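Local coordinates for UPF0045 protein MTH_1187 (Methanothermobacter thermautotrophicus, PDB 1LXN) that is of unknown function but belongs to a family of probable thiamine-binding proteins and assembles as a homotetramer, at residues Tyr21-Val34 with Glu52-Val64. Sequence-based numbering, arbitrary orientation.
Sequences YVAAAVEALKKLNV and ELMEAVKAAHEAV
Residues 21-29 and 52-64 form two helices that run roughly antiparallel, at 144°, with their axes approaching to 7.5 Å, so close that A25 and A60 bring their CA atoms within 4.1 Å. They are the two helices packed side by side on one face of the four-stranded antiparallel sheet in this ferredoxin-like beta-alpha-beta-beta-alpha-beta fold. Alanines make the close approach possible: the methyl of A28 rests on the carbonyl of A59 (CB to O 3.4 Å) and also meets the CB of A63, while the CB of A60 lies 3.5 Å from A25 O. On the sheet side, L29 sets CD2 on A56, 3.5 Å from A56 CB, while its CG lies against A60 CB, and V64 CG2 touches both A25 CB and the carbonyl oxygen of Y21; L29 also touches L45, and V64 touches V8. The side chains of Y21 and V64 cross at about a right angle, Y21 CD1 lying against V64 CG1. Beyond the first helix, a type I turn from L29 to L32 brings L32 over A56, its CG 3.8 Å from A56 CA and its CD2 reaching A59 CB. The chain of E52, bent at chi2 (-55°), curls its carboxylate back to the loop, where N33 N, at the centre of an inverse gamma turn, donates to E52 OE1 (3.0 Å, 150°) nearly along its C-O axis. Shortening E52 to an alanine would probably leave this N-H without its carboxylate mate. N33 CB also lies 3.5 Å from E52 OE1.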
ATOM      1  N   TYR A  21      -1.065 -12.919  -5.549  1.00 19.41           N
ATOM      2  CA  TYR A  21      -0.216 -12.585  -4.412  1.00 20.84           C
ATOM      3  C   TYR A  21      -0.579 -11.188  -3.916  1.00 20.72           C
ATOM      4  O   TYR A  21      -0.668 -10.955  -2.711  1.00 21.52           O
ATOM      5  CB  TYR A  21       1.260 -12.618  -4.810  1.00 20.72           C
ATOM      6  CG  TYR A  21       1.886 -13.989  -4.738  1.00 20.64           C
ATOM      7  CD1 TYR A  21       2.057 -14.633  -3.513  1.00 18.53           C
ATOM      8  CD2 TYR A  21       2.331 -14.634  -5.890  1.00 19.80           C
ATOM      9  CE1 TYR A  21       2.657 -15.878  -3.439  1.00 20.61           C
ATOM     10  CE2 TYR A  21       2.937 -15.886  -5.823  1.00 22.29           C
ATOM     11  CZ  TYR A  21       3.097 -16.498  -4.598  1.00 22.27           C
ATOM     12  OH  TYR A  21       3.706 -17.732  -4.527  1.00 29.30           O
ATOM     13  N   VAL A  22      -0.793 -10.268  -4.853  1.00 19.32           N
ATOM     14  CA  VAL A  22      -1.145  -8.901  -4.501  1.00 20.17           C
ATOM     15  C   VAL A  22      -2.534  -8.840  -3.861  1.00 20.80           C
ATOM     16  O   VAL A  22      -2.750  -8.096  -2.904  1.00 20.28           O
ATOM     17  CB  VAL A  22      -1.101  -7.978  -5.732  1.00 21.09           C
ATOM     18  CG1 VAL A  22      -1.484  -6.557  -5.331  1.00 18.59           C
ATOM     19  CG2 VAL A  22       0.309  -7.996  -6.343  1.00 20.26           C
ATOM     20  N   ALA A  23      -3.477  -9.617  -4.389  1.00 20.09           N
ATOM     21  CA  ALA A  23      -4.818  -9.642  -3.818  1.00 18.67           C
ATOM     22  C   ALA A  23      -4.717 -10.126  -2.370  1.00 16.51           C
ATOM     23  O   ALA A  23      -5.406  -9.617  -1.498  1.00 16.07           O
ATOM     24  CB  ALA A  23      -5.736 -10.564  -4.625  1.00 17.37           C
ATOM     25  N   ALA A  24      -3.858 -11.108  -2.109  1.00 15.76           N
ATOM     26  CA  ALA A  24      -3.700 -11.599  -0.738  1.00 18.20           C
ATOM     27  C   ALA A  24      -3.131 -10.485   0.158  1.00 18.79           C
ATOM     28  O   ALA A  24      -3.519 -10.351   1.317  1.00 20.36           O
ATOM     29  CB  ALA A  24      -2.779 -12.812  -0.702  1.00 16.46           C
ATOM     30  N   ALA A  25      -2.203  -9.696  -0.376  1.00 17.18           N
ATOM     31  CA  ALA A  25      -1.626  -8.599   0.396  1.00 18.27           C
ATOM     32  C   ALA A  25      -2.712  -7.583   0.727  1.00 18.84           C
ATOM     33  O   ALA A  25      -2.813  -7.121   1.861  1.00 18.88           O
ATOM     34  CB  ALA A  25      -0.506  -7.922  -0.390  1.00 17.07           C
ATOM     35  N   VAL A  26      -3.533  -7.246  -0.266  1.00 20.15           N
ATOM     36  CA  VAL A  26      -4.599  -6.271  -0.064  1.00 21.16           C
ATOM     37  C   VAL A  26      -5.650  -6.797   0.907  1.00 24.28           C
ATOM     38  O   VAL A  26      -6.173  -6.050   1.740  1.00 24.56           O
ATOM     39  CB  VAL A  26      -5.277  -5.902  -1.405  1.00 22.18           C
ATOM     40  CG1 VAL A  26      -6.451  -4.951  -1.159  1.00 19.32           C
ATOM     41  CG2 VAL A  26      -4.250  -5.252  -2.343  1.00 20.43           C
ATOM     42  N   GLU A  27      -5.952  -8.086   0.801  1.00 24.35           N
ATOM     43  CA  GLU A  27      -6.937  -8.705   1.673  1.00 25.26           C
ATOM     44  C   GLU A  27      -6.489  -8.545   3.127  1.00 24.42           C
ATOM     45  O   GLU A  27      -7.314  -8.343   4.021  1.00 22.07           O
ATOM     46  CB  GLU A  27      -7.078 -10.191   1.335  1.00 28.82           C
ATOM     47  CG  GLU A  27      -8.438 -10.775   1.673  1.00 37.75           C
ATOM     48  CD  GLU A  27      -9.456 -10.576   0.554  1.00 43.89           C
ATOM     49  OE1 GLU A  27      -9.289 -11.206  -0.520  1.00 47.07           O
ATOM     50  OE2 GLU A  27     -10.415  -9.792   0.745  1.00 44.47           O
ATOM     51  N   ALA A  28      -5.181  -8.636   3.361  1.00 21.95           N
ATOM     52  CA  ALA A  28      -4.648  -8.488   4.713  1.00 23.38           C
ATOM     53  C   ALA A  28      -4.747  -7.030   5.160  1.00 24.30           C
ATOM     54  O   ALA A  28      -5.026  -6.751   6.325  1.00 22.40           O
ATOM     55  CB  ALA A  28      -3.200  -8.963   4.764  1.00 22.46           C
ATOM     56  N   LEU A  29      -4.519  -6.111   4.220  1.00 26.67           N
ATOM     57  CA  LEU A  29      -4.589  -4.666   4.464  1.00 29.08           C
ATOM     58  C   LEU A  29      -5.990  -4.253   4.896  1.00 29.59           C
ATOM     59  O   LEU A  29      -6.158  -3.448   5.807  1.00 32.31           O
ATOM     60  CB  LEU A  29      -4.257  -3.884   3.184  1.00 29.25           C
ATOM     61  CG  LEU A  29      -2.814  -3.601   2.802  1.00 30.57           C
ATOM     62  CD1 LEU A  29      -2.745  -3.107   1.365  1.00 30.25           C
ATOM     63  CD2 LEU A  29      -2.244  -2.562   3.752  1.00 34.37           C
ATOM     64  N   LYS A  30      -6.984  -4.800   4.207  1.00 30.03           N
ATOM     65  CA  LYS A  30      -8.390  -4.501   4.464  1.00 30.53           C
ATOM     66  C   LYS A  30      -8.837  -4.702   5.908  1.00 28.84           C
ATOM     67  O   LYS A  30      -9.853  -4.145   6.321  1.00 29.66           O
ATOM     68  CB  LYS A  30      -9.277  -5.356   3.551  1.00 30.58           C
ATOM     69  CG  LYS A  30      -9.107  -5.073   2.074  1.00 35.70           C
ATOM     70  CD  LYS A  30      -9.864  -6.081   1.209  1.00 37.29           C
ATOM     71  CE  LYS A  30     -11.367  -6.025   1.440  1.00 39.61           C
ATOM     72  NZ  LYS A  30     -12.099  -7.000   0.570  1.00 41.25           N
ATOM     73  N   LYS A  31      -8.096  -5.504   6.665  1.00 26.08           N
ATOM     74  CA  LYS A  31      -8.461  -5.778   8.049  1.00 25.82           C
ATOM     75  C   LYS A  31      -8.054  -4.686   9.032  1.00 25.22           C
ATOM     76  O   LYS A  31      -8.531  -4.669  10.168  1.00 23.85           O
ATOM     77  CB  LYS A  31      -7.862  -7.112   8.498  1.00 26.09           C
ATOM     78  CG  LYS A  31      -8.230  -8.285   7.606  1.00 26.21           C
ATOM     79  CD  LYS A  31      -7.742  -9.592   8.207  1.00 30.31           C
ATOM     80  CE  LYS A  31      -7.953 -10.759   7.251  1.00 31.91           C
ATOM     81  NZ  LYS A  31      -9.299 -10.693   6.622  1.00 31.50           N
ATOM     82  N   LEU A  32      -7.174  -3.784   8.607  1.00 24.28           N
ATOM     83  CA  LEU A  32      -6.723  -2.699   9.474  1.00 25.07           C
ATOM     84  C   LEU A  32      -7.540  -1.448   9.210  1.00 24.93           C
ATOM     85  O   LEU A  32      -8.261  -1.369   8.219  1.00 24.39           O
ATOM     86  CB  LEU A  32      -5.228  -2.411   9.264  1.00 23.92           C
ATOM     87  CG  LEU A  32      -4.226  -3.419   9.859  1.00 25.47           C
ATOM     88  CD1 LEU A  32      -4.467  -3.551  11.364  1.00 25.06           C
ATOM     89  CD2 LEU A  32      -4.369  -4.775   9.194  1.00 21.30           C
ATOM     90  N   ASN A  33      -7.426  -0.462  10.090  1.00 24.75           N
ATOM     91  CA  ASN A  33      -8.190   0.763   9.926  1.00 25.76           C
ATOM     92  C   ASN A  33      -7.549   1.769   8.972  1.00 25.68           C
ATOM     93  O   ASN A  33      -7.218   2.885   9.360  1.00 24.50           O
ATOM     94  CB  ASN A  33      -8.432   1.413  11.287  1.00 28.87           C
ATOM     95  CG  ASN A  33      -9.463   2.519  11.222  1.00 35.45           C
ATOM     96  OD1 ASN A  33     -10.513   2.363  10.591  1.00 38.90           O
ATOM     97  ND2 ASN A  33      -9.178   3.644  11.877  1.00 36.23           N
ATOM     98  N   VAL A  34      -7.377   1.362   7.718  1.00 25.01           N
ATOM     99  CA  VAL A  34      -6.797   2.236   6.702  1.00 24.38           C
ATOM    100  C   VAL A  34      -7.669   2.226   5.452  1.00 25.09           C
ATOM    101  O   VAL A  34      -8.440   1.291   5.228  1.00 25.53           O
ATOM    102  CB  VAL A  34      -5.381   1.772   6.278  1.00 24.21           C
ATOM    103  CG1 VAL A  34      -4.454   1.728   7.486  1.00 23.95           C
ATOM    104  CG2 VAL A  34      -5.461   0.400   5.600  1.00 22.17           C
ATOM    105  N   GLU A  52      -0.983   2.456  12.692  1.00 19.25           N
ATOM    106  CA  GLU A  52      -1.905   1.688  11.847  1.00 21.30           C
ATOM    107  C   GLU A  52      -1.266   1.346  10.511  1.00 22.46           C
ATOM    108  O   GLU A  52      -1.348   0.206  10.044  1.00 21.15           O
ATOM    109  CB  GLU A  52      -3.200   2.458  11.562  1.00 22.65           C
ATOM    110  CG  GLU A  52      -4.264   2.347  12.625  1.00 30.24           C
ATOM    111  CD  GLU A  52      -4.645   0.913  12.965  1.00 28.51           C
ATOM    112  OE1 GLU A  52      -5.290   0.220  12.139  1.00 25.94           O
ATOM    113  OE2 GLU A  52      -4.291   0.487  14.081  1.00 29.01           O
ATOM    114  N   LEU A  53      -0.651   2.349   9.888  1.00 21.40           N
ATOM    115  CA  LEU A  53       0.005   2.150   8.607  1.00 20.69           C
ATOM    116  C   LEU A  53       1.049   1.033   8.688  1.00 20.07           C
ATOM    117  O   LEU A  53       1.033   0.114   7.868  1.00 20.32           O
ATOM    118  CB  LEU A  53       0.656   3.453   8.133  1.00 18.83           C
ATOM    119  CG  LEU A  53       1.368   3.399   6.777  1.00 21.22           C
ATOM    120  CD1 LEU A  53       0.426   2.886   5.694  1.00 21.00           C
ATOM    121  CD2 LEU A  53       1.860   4.794   6.424  1.00 24.30           C
HETATM  122  N   MSE A  54       1.946   1.101   9.670  1.00 19.62           N
HETATM  123  CA  MSE A  54       2.977   0.073   9.813  1.00 21.83           C
HETATM  124  C   MSE A  54       2.343  -1.305  10.035  1.00 21.01           C
HETATM  125  O   MSE A  54       2.818  -2.307   9.501  1.00 18.82           O
HETATM  126  CB  MSE A  54       3.924   0.389  10.980  1.00 28.39           C
HETATM  127  CG  MSE A  54       4.698   1.705  10.866  1.00 40.04           C
HETATM  128 SE   MSE A  54       5.489   2.004   9.119  1.00 59.75          SE
HETATM  129  CE  MSE A  54       4.353   3.457   8.540  1.00 53.25           C
ATOM    130  N   GLU A  55       1.281  -1.362  10.831  1.00 19.59           N
ATOM    131  CA  GLU A  55       0.615  -2.634  11.073  1.00 21.54           C
ATOM    132  C   GLU A  55      -0.008  -3.147   9.768  1.00 19.89           C
ATOM    133  O   GLU A  55       0.019  -4.344   9.495  1.00 19.30           O
ATOM    134  CB  GLU A  55      -0.469  -2.495  12.150  1.00 22.55           C
ATOM    135  CG  GLU A  55       0.057  -2.227  13.562  1.00 27.21           C
ATOM    136  CD  GLU A  55       1.000  -3.314  14.066  1.00 31.89           C
ATOM    137  OE1 GLU A  55       0.636  -4.513  14.005  1.00 33.74           O
ATOM    138  OE2 GLU A  55       2.110  -2.968  14.531  1.00 32.92           O
ATOM    139  N   ALA A  56      -0.566  -2.246   8.965  1.00 18.02           N
ATOM    140  CA  ALA A  56      -1.173  -2.656   7.700  1.00 20.33           C
ATOM    141  C   ALA A  56      -0.098  -3.160   6.733  1.00 19.99           C
ATOM    142  O   ALA A  56      -0.306  -4.143   6.016  1.00 20.64           O
ATOM    143  CB  ALA A  56      -1.943  -1.497   7.075  1.00 18.39           C
ATOM    144  N   VAL A  57       1.052  -2.491   6.724  1.00 18.71           N
ATOM    145  CA  VAL A  57       2.155  -2.885   5.853  1.00 19.37           C
ATOM    146  C   VAL A  57       2.735  -4.231   6.277  1.00 20.34           C
ATOM    147  O   VAL A  57       3.024  -5.071   5.428  1.00 20.12           O
ATOM    148  CB  VAL A  57       3.272  -1.806   5.835  1.00 20.20           C
ATOM    149  CG1 VAL A  57       4.505  -2.315   5.074  1.00 15.85           C
ATOM    150  CG2 VAL A  57       2.738  -0.536   5.169  1.00 19.33           C
ATOM    151  N   LYS A  58       2.908  -4.440   7.580  1.00 21.27           N
ATOM    152  CA  LYS A  58       3.430  -5.719   8.060  1.00 22.07           C
ATOM    153  C   LYS A  58       2.458  -6.828   7.685  1.00 20.33           C
ATOM    154  O   LYS A  58       2.865  -7.896   7.235  1.00 21.11           O
ATOM    155  CB  LYS A  58       3.617  -5.714   9.582  1.00 24.06           C
ATOM    156  CG  LYS A  58       4.889  -5.029  10.057  1.00 29.15           C
ATOM    157  CD  LYS A  58       5.056  -5.112  11.572  1.00 31.32           C
ATOM    158  CE  LYS A  58       3.970  -4.331  12.298  1.00 34.97           C
ATOM    159  NZ  LYS A  58       4.198  -4.273  13.775  1.00 37.86           N
ATOM    160  N   ALA A  59       1.170  -6.568   7.865  1.00 17.85           N
ATOM    161  CA  ALA A  59       0.148  -7.553   7.544  1.00 19.16           C
ATOM    162  C   ALA A  59       0.178  -7.943   6.063  1.00 19.66           C
ATOM    163  O   ALA A  59       0.094  -9.126   5.725  1.00 19.94           O
ATOM    164  CB  ALA A  59      -1.228  -7.017   7.916  1.00 18.18           C
ATOM    165  N   ALA A  60       0.300  -6.946   5.188  1.00 18.52           N
ATOM    166  CA  ALA A  60       0.326  -7.202   3.754  1.00 18.10           C
ATOM    167  C   ALA A  60       1.554  -8.027   3.396  1.00 18.51           C
ATOM    168  O   ALA A  60       1.459  -9.008   2.659  1.00 19.14           O
ATOM    169  CB  ALA A  60       0.318  -5.888   2.981  1.00 17.59           C
ATOM    170  N   HIS A  61       2.704  -7.626   3.933  1.00 18.13           N
ATOM    171  CA  HIS A  61       3.963  -8.322   3.699  1.00 18.74           C
ATOM    172  C   HIS A  61       3.869  -9.796   4.125  1.00 20.02           C
ATOM    173  O   HIS A  61       4.238 -10.695   3.366  1.00 19.15           O
ATOM    174  CB  HIS A  61       5.083  -7.630   4.483  1.00 17.86           C
ATOM    175  CG  HIS A  61       6.443  -8.229   4.271  1.00 18.03           C
ATOM    176  ND1 HIS A  61       7.272  -7.848   3.238  1.00 16.54           N
ATOM    177  CD2 HIS A  61       7.126  -9.163   4.979  1.00 14.61           C
ATOM    178  CE1 HIS A  61       8.410  -8.516   3.320  1.00 14.54           C
ATOM    179  NE2 HIS A  61       8.346  -9.319   4.367  1.00 16.48           N
ATOM    180  N   GLU A  62       3.372 -10.028   5.339  1.00 21.49           N
ATOM    181  CA  GLU A  62       3.237 -11.380   5.887  1.00 23.62           C
ATOM    182  C   GLU A  62       2.279 -12.252   5.083  1.00 23.59           C
ATOM    183  O   GLU A  62       2.504 -13.448   4.946  1.00 22.21           O
ATOM    184  CB  GLU A  62       2.738 -11.322   7.337  1.00 27.16           C
ATOM    185  CG  GLU A  62       3.514 -10.373   8.237  1.00 35.73           C
ATOM    186  CD  GLU A  62       4.697 -11.022   8.928  1.00 41.51           C
ATOM    187  OE1 GLU A  62       5.291 -11.964   8.352  1.00 43.57           O
ATOM    188  OE2 GLU A  62       5.039 -10.575  10.048  1.00 43.90           O
ATOM    189  N   ALA A  63       1.207 -11.655   4.568  1.00 21.69           N
ATOM    190  CA  ALA A  63       0.227 -12.407   3.793  1.00 22.61           C
ATOM    191  C   ALA A  63       0.854 -13.012   2.541  1.00 21.60           C
ATOM    192  O   ALA A  63       0.486 -14.106   2.126  1.00 22.03           O
ATOM    193  CB  ALA A  63      -0.955 -11.510   3.408  1.00 21.28           C
ATOM    194  N   VAL A  64       1.803 -12.302   1.942  1.00 21.74           N
ATOM    195  CA  VAL A  64       2.457 -12.803   0.742  1.00 20.61           C
ATOM    196  C   VAL A  64       3.391 -13.959   1.090  1.00 21.93           C
ATOM    197  O   VAL A  64       3.527 -14.914   0.316  1.00 21.08           O
ATOM    198  CB  VAL A  64       3.218 -11.678   0.018  1.00 20.34           C
ATOM    199  CG1 VAL A  64       4.002 -12.238  -1.159  1.00 18.89           C
ATOM    200  CG2 VAL A  64       2.218 -10.635  -0.466  1.00 19.83           C
TER